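Local coordinates for protein esterase (uncultured bacterium pCosCE1, PDB 7ATL) that hydrolyses carboxylic esters as a family VIII carboxylesterase with a beta-lactamase-like fold and also shows promiscuous acyltransferase activity, at residues Ser16-Val30 with Val358-Tyr372. Residues are numbered along the deposited sequence; the frame is centred on the assembly and turned at random.
Sequences SQQAIDEGRIVGSVV and VALTNTAFEGMSGRY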
loop_
_atom_site.group_PDB
_atom_site.type_symbol
_atom_site.label_atom_id
_atom_site.label_comp_id
_atom_site.label_asym_id
_atom_site.label_seq_id
_atom_site.Cartn_x
_atom_site.Cartn_y
_atom_site.Cartn_z
ATOM N N SER A 16 7.926 2.018 20.522
ATOM C CA SER A 16 7.653 0.606 20.170
ATOM C C SER A 16 7.457 -0.217 21.443
ATOM O O SER A 16 6.473 -0.996 21.504
ATOM C CB SER A 16 8.746 0.045 19.318
ATOM O OG SER A 16 8.813 0.713 18.061
ATOM N N GLN A 17 8.348 -0.059 22.423
ATOM C CA GLN A 17 8.301 -0.834 23.692
ATOM C C GLN A 17 7.001 -0.483 24.429
ATOM O O GLN A 17 6.308 -1.413 24.876
ATOM C CB GLN A 17 9.542 -0.590 24.563
ATOM C CG GLN A 17 9.799 -1.680 25.607
ATOM C CD GLN A 17 9.592 -3.060 25.025
ATOM O OE1 GLN A 17 10.237 -3.449 24.046
ATOM N NE2 GLN A 17 8.639 -3.790 25.588
ATOM N N GLN A 18 6.667 0.803 24.515
ATOM C CA GLN A 18 5.419 1.298 25.141
ATOM C C GLN A 18 4.215 0.624 24.470
ATOM O O GLN A 18 3.337 0.111 25.195
ATOM C CB GLN A 18 5.380 2.825 25.035
ATOM C CG GLN A 18 4.075 3.445 25.519
ATOM C CD GLN A 18 4.255 4.921 25.780
ATOM O OE1 GLN A 18 3.776 5.781 25.040
ATOM N NE2 GLN A 18 5.005 5.223 26.826
ATOM N N ALA A 19 4.176 0.625 23.137
ATOM C CA ALA A 19 3.049 0.133 22.308
ATOM C C ALA A 19 2.861 -1.369 22.536
ATOM O O ALA A 19 1.697 -1.840 22.555
ATOM C CB ALA A 19 3.291 0.436 20.846
ATOM N N ILE A 20 3.956 -2.101 22.722
ATOM C CA ILE A 20 3.887 -3.547 23.067
ATOM C C ILE A 20 3.298 -3.731 24.473
ATOM O O ILE A 20 2.278 -4.427 24.581
ATOM C CB ILE A 20 5.266 -4.186 22.896
ATOM C CG1 ILE A 20 5.601 -4.274 21.403
ATOM C CG2 ILE A 20 5.310 -5.538 23.596
ATOM C CD1 ILE A 20 7.063 -4.209 21.084
ATOM N N ASP A 21 3.885 -3.104 25.497
ATOM C CA ASP A 21 3.461 -3.224 26.921
ATOM C C ASP A 21 2.007 -2.766 27.060
ATOM O O ASP A 21 1.319 -3.252 27.974
ATOM C CB ASP A 21 4.320 -2.381 27.875
ATOM C CG ASP A 21 5.819 -2.591 27.745
ATOM O OD1 ASP A 21 6.232 -3.661 27.190
ATOM O OD2 ASP A 21 6.565 -1.675 28.176
ATOM N N GLU A 22 1.558 -1.830 26.226
ATOM C CA GLU A 22 0.147 -1.366 26.272
ATOM C C GLU A 22 -0.760 -2.362 25.514
ATOM O O GLU A 22 -1.987 -2.131 25.517
ATOM C CB GLU A 22 0.058 0.072 25.746
ATOM C CG GLU A 22 0.701 1.096 26.670
ATOM C CD GLU A 22 0.480 2.556 26.308
ATOM O OE1 GLU A 22 -0.401 2.842 25.459
ATOM O OE2 GLU A 22 1.198 3.412 26.867
ATOM N N GLY A 23 -0.193 -3.427 24.909
ATOM C CA GLY A 23 -0.883 -4.387 24.013
ATOM C C GLY A 23 -1.581 -3.706 22.831
ATOM O O GLY A 23 -2.689 -4.150 22.446
ATOM N N ARG A 24 -0.981 -2.641 22.284
ATOM C CA ARG A 24 -1.493 -1.899 21.099
ATOM C C ARG A 24 -0.884 -2.544 19.848
ATOM O O ARG A 24 -1.578 -2.646 18.840
ATOM C CB ARG A 24 -1.148 -0.409 21.201
ATOM C CG ARG A 24 -2.198 0.458 21.887
ATOM C CD ARG A 24 -1.576 1.738 22.441
ATOM N NE ARG A 24 -0.862 2.509 21.426
ATOM C CZ ARG A 24 0.388 2.979 21.496
ATOM N NH1 ARG A 24 1.149 2.817 22.567
ATOM N NH2 ARG A 24 0.875 3.652 20.468
ATOM N N ILE A 25 0.365 -2.987 19.954
ATOM C CA ILE A 25 1.171 -3.649 18.890
ATOM C C ILE A 25 1.700 -4.963 19.467
ATOM O O ILE A 25 2.091 -4.987 20.647
ATOM C CB ILE A 25 2.321 -2.719 18.446
ATOM C CG1 ILE A 25 1.775 -1.418 17.862
ATOM C CG2 ILE A 25 3.277 -3.398 17.473
ATOM C CD1 ILE A 25 0.841 -1.625 16.675
ATOM N N VAL A 26 1.721 -6.006 18.653
ATOM C CA VAL A 26 2.231 -7.350 19.023
ATOM C C VAL A 26 3.715 -7.419 18.658
ATOM O O VAL A 26 4.531 -7.905 19.505
ATOM C CB VAL A 26 1.388 -8.423 18.316
ATOM C CG1 VAL A 26 1.984 -9.820 18.462
ATOM C CG2 VAL A 26 -0.049 -8.367 18.819
ATOM N N GLY A 27 4.036 -6.968 17.443
ATOM C CA GLY A 27 5.400 -6.916 16.882
ATOM C C GLY A 27 5.502 -5.919 15.736
ATOM O O GLY A 27 4.475 -5.619 15.072
ATOM N N SER A 28 6.693 -5.374 15.511
ATOM C CA SER A 28 6.964 -4.409 14.411
ATOM C C SER A 28 8.412 -4.551 13.967
ATOM O O SER A 28 9.242 -5.034 14.764
ATOM C CB SER A 28 6.645 -2.978 14.783
ATOM O OG SER A 28 7.656 -2.437 15.617
ATOM N N VAL A 29 8.655 -4.202 12.710
ATOM C CA VAL A 29 9.997 -3.883 12.162
ATOM C C VAL A 29 9.948 -2.443 11.658
ATOM O O VAL A 29 9.093 -2.168 10.816
ATOM C CB VAL A 29 10.363 -4.868 11.050
ATOM C CG1 VAL A 29 11.717 -4.530 10.446
ATOM C CG2 VAL A 29 10.324 -6.293 11.562
ATOM N N VAL A 30 10.791 -1.566 12.196
ATOM C CA VAL A 30 10.873 -0.118 11.839
ATOM C C VAL A 30 12.285 0.200 11.324
ATOM O O VAL A 30 13.247 -0.048 12.059
ATOM C CB VAL A 30 10.521 0.773 13.041
ATOM C CG1 VAL A 30 10.795 2.233 12.734
ATOM C CG2 VAL A 30 9.085 0.582 13.505
ATOM N N VAL A 358 9.950 3.282 7.267
ATOM C CA VAL A 358 9.105 2.074 7.048
ATOM C C VAL A 358 8.726 1.519 8.425
ATOM O O VAL A 358 9.628 1.253 9.243
ATOM C CB VAL A 358 9.836 1.023 6.194
ATOM C CG1 VAL A 358 9.092 -0.302 6.222
ATOM C CG2 VAL A 358 10.036 1.495 4.769
ATOM N N ALA A 359 7.438 1.359 8.677
ATOM C CA ALA A 359 6.905 0.879 9.966
ATOM C C ALA A 359 5.904 -0.243 9.696
ATOM O O ALA A 359 4.702 0.048 9.554
ATOM C CB ALA A 359 6.275 2.040 10.676
ATOM N N LEU A 360 6.403 -1.470 9.555
ATOM C CA LEU A 360 5.565 -2.679 9.326
ATOM C C LEU A 360 5.165 -3.246 10.680
ATOM O O LEU A 360 6.050 -3.376 11.525
ATOM C CB LEU A 360 6.364 -3.703 8.511
ATOM C CG LEU A 360 6.814 -3.228 7.125
ATOM C CD1 LEU A 360 7.290 -4.403 6.283
ATOM C CD2 LEU A 360 5.717 -2.475 6.384
ATOM N N THR A 361 3.885 -3.524 10.894
ATOM C CA THR A 361 3.400 -4.241 12.109
ATOM C C THR A 361 2.503 -5.402 11.691
ATOM O O THR A 361 2.119 -5.498 10.531
ATOM C CB THR A 361 2.679 -3.348 13.138
ATOM O OG1 THR A 361 1.271 -3.348 12.913
ATOM C CG2 THR A 361 3.187 -1.922 13.170
ATOM N N ASN A 362 2.200 -6.258 12.647
ATOM C CA ASN A 362 1.361 -7.449 12.437
ATOM C C ASN A 362 0.055 -7.181 13.169
ATOM O O ASN A 362 -0.620 -8.139 13.496
ATOM C CB ASN A 362 2.080 -8.698 12.938
ATOM C CG ASN A 362 2.325 -8.665 14.434
ATOM O OD1 ASN A 362 1.915 -7.727 15.121
ATOM N ND2 ASN A 362 2.959 -9.701 14.954
ATOM N N THR A 363 -0.273 -5.915 13.403
ATOM C CA THR A 363 -1.449 -5.503 14.205
ATOM C C THR A 363 -2.308 -4.499 13.421
ATOM O O THR A 363 -1.937 -3.324 13.324
ATOM C CB THR A 363 -0.961 -4.969 15.552
ATOM O OG1 THR A 363 -0.206 -6.030 16.144
ATOM C CG2 THR A 363 -2.096 -4.539 16.459
ATOM N N ALA A 364 -3.442 -4.949 12.892
ATOM C CA ALA A 364 -4.481 -4.098 12.267
ATOM C C ALA A 364 -5.525 -3.745 13.324
ATOM O O ALA A 364 -5.906 -4.620 14.098
ATOM C CB ALA A 364 -5.087 -4.874 11.130
ATOM N N PHE A 365 -5.988 -2.491 13.410
ATOM C CA PHE A 365 -5.593 -1.383 12.568
ATOM C C PHE A 365 -4.619 -0.456 13.298
ATOM O O PHE A 365 -4.389 0.624 12.756
ATOM C CB PHE A 365 -6.844 -0.609 12.146
ATOM C CG PHE A 365 -7.897 -1.509 11.556
ATOM C CD1 PHE A 365 -7.781 -1.953 10.245
ATOM C CD2 PHE A 365 -8.958 -1.963 12.329
ATOM C CE1 PHE A 365 -8.715 -2.826 9.712
ATOM C CE2 PHE A 365 -9.898 -2.822 11.790
ATOM C CZ PHE A 365 -9.771 -3.256 10.485
ATOM N N GLU A 366 -4.063 -0.826 14.457
ATOM C CA GLU A 366 -3.203 0.113 15.238
ATOM C C GLU A 366 -2.021 0.542 14.352
ATOM O O GLU A 366 -1.783 1.740 14.245
ATOM C CB GLU A 366 -2.784 -0.480 16.593
ATOM C CG GLU A 366 -1.843 0.400 17.424
ATOM C CD GLU A 366 -2.346 1.747 17.933
ATOM O OE1 GLU A 366 -3.566 1.938 18.050
ATOM O OE2 GLU A 366 -1.499 2.613 18.226
ATOM N N GLY A 367 -1.370 -0.390 13.665
ATOM C CA GLY A 367 -0.203 -0.090 12.816
ATOM C C GLY A 367 -0.500 0.857 11.651
ATOM O O GLY A 367 0.455 1.447 11.110
ATOM N N MET A 368 -1.755 0.973 11.217
ATOM C CA MET A 368 -2.104 1.750 10.009
ATOM C C MET A 368 -2.634 3.104 10.449
ATOM O O MET A 368 -2.127 4.132 9.939
ATOM C CB MET A 368 -3.187 1.056 9.183
ATOM C CG MET A 368 -3.716 1.929 8.061
ATOM S SD MET A 368 -5.174 1.264 7.249
ATOM C CE MET A 368 -6.465 1.630 8.433
ATOM N N SER A 369 -3.665 3.081 11.292
ATOM C CA SER A 369 -4.501 4.262 11.634
ATOM C C SER A 369 -4.450 4.574 13.129
ATOM O O SER A 369 -5.016 5.586 13.504
ATOM C CB SER A 369 -5.922 4.062 11.196
ATOM O OG SER A 369 -6.459 2.880 11.768
ATOM N N GLY A 370 -3.800 3.753 13.946
ATOM C CA GLY A 370 -3.726 3.995 15.398
ATOM C C GLY A 370 -2.780 5.133 15.740
ATOM O O GLY A 370 -2.403 5.892 14.834
ATOM N N ARG A 371 -2.379 5.223 17.006
ATOM C CA ARG A 371 -1.389 6.225 17.484
ATOM C C ARG A 371 0.028 5.829 17.022
ATOM O O ARG A 371 0.847 6.740 16.789
ATOM C CB ARG A 371 -1.555 6.408 19.000
ATOM C CG ARG A 371 -2.769 7.258 19.367
ATOM C CD ARG A 371 -3.316 7.030 20.770
ATOM N NE ARG A 371 -2.405 7.491 21.823
ATOM C CZ ARG A 371 -1.740 6.722 22.697
ATOM N NH1 ARG A 371 -0.948 7.293 23.589
ATOM N NH2 ARG A 371 -1.858 5.401 22.697
ATOM N N TYR A 372 0.299 4.534 16.824
ATOM C CA TYR A 372 1.670 3.995 16.628
ATOM C C TYR A 372 2.373 4.670 15.463
ATOM O O TYR A 372 3.488 5.143 15.640
ATOM C CB TYR A 372 1.669 2.487 16.397
ATOM C CG TYR A 372 3.043 1.874 16.321
ATOM C CD1 TYR A 372 3.886 1.855 17.420
ATOM C CD2 TYR A 372 3.501 1.285 15.158
ATOM C CE1 TYR A 372 5.136 1.255 17.370
ATOM C CE2 TYR A 372 4.741 0.670 15.096
ATOM C CZ TYR A 372 5.558 0.648 16.206
ATOM O OH TYR A 372 6.778 0.053 16.132
#
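Strands 27-30 and 358-361 run antiparallel, their axes 4.7 Å apart at closest approach and 162° between directions, and Val29 and Leu360 form the hydrogen-bonded pair, bonded in both directions. Where the two strands part, Thr363 OG1 accepts from Val26 N and donates to Asn362 OD1, which also takes a weak bond from Gly27 N. Tyr372 lies over the Ser28 and Val30 side of the pair. With CG anti to the backbone N (chi1 -175°), its ring reaches back between helix and sheet, where its OH is hydrogen-bonded to Ser28 OG at 2.7 Å and to Ser16 OG at 2.9 Å. Ile25 CG1 packs over one ring face, a CH-pi contact 4.0 Å from the centroid, while Ala19 CB approaches CD1 obliquely. Nearer the surface, Glu366 OE2 takes a salt bridge from Arg24 NE (3.3 Å) and a hydrogen bond from Tyr372 N, from opposite faces of its carboxylate. Arg371 NH2 lies over one face of the Arg24 guanidinium, a like-charge approach that Glu22, salt-bridged to Arg24 NH1, probably eases. Helices 3-21 and 372-381 thus meet the central sheet, where strands 37-44 and 345-350 flank the pair and helix 271-283 packs against Val29 and Leu360 on the other face.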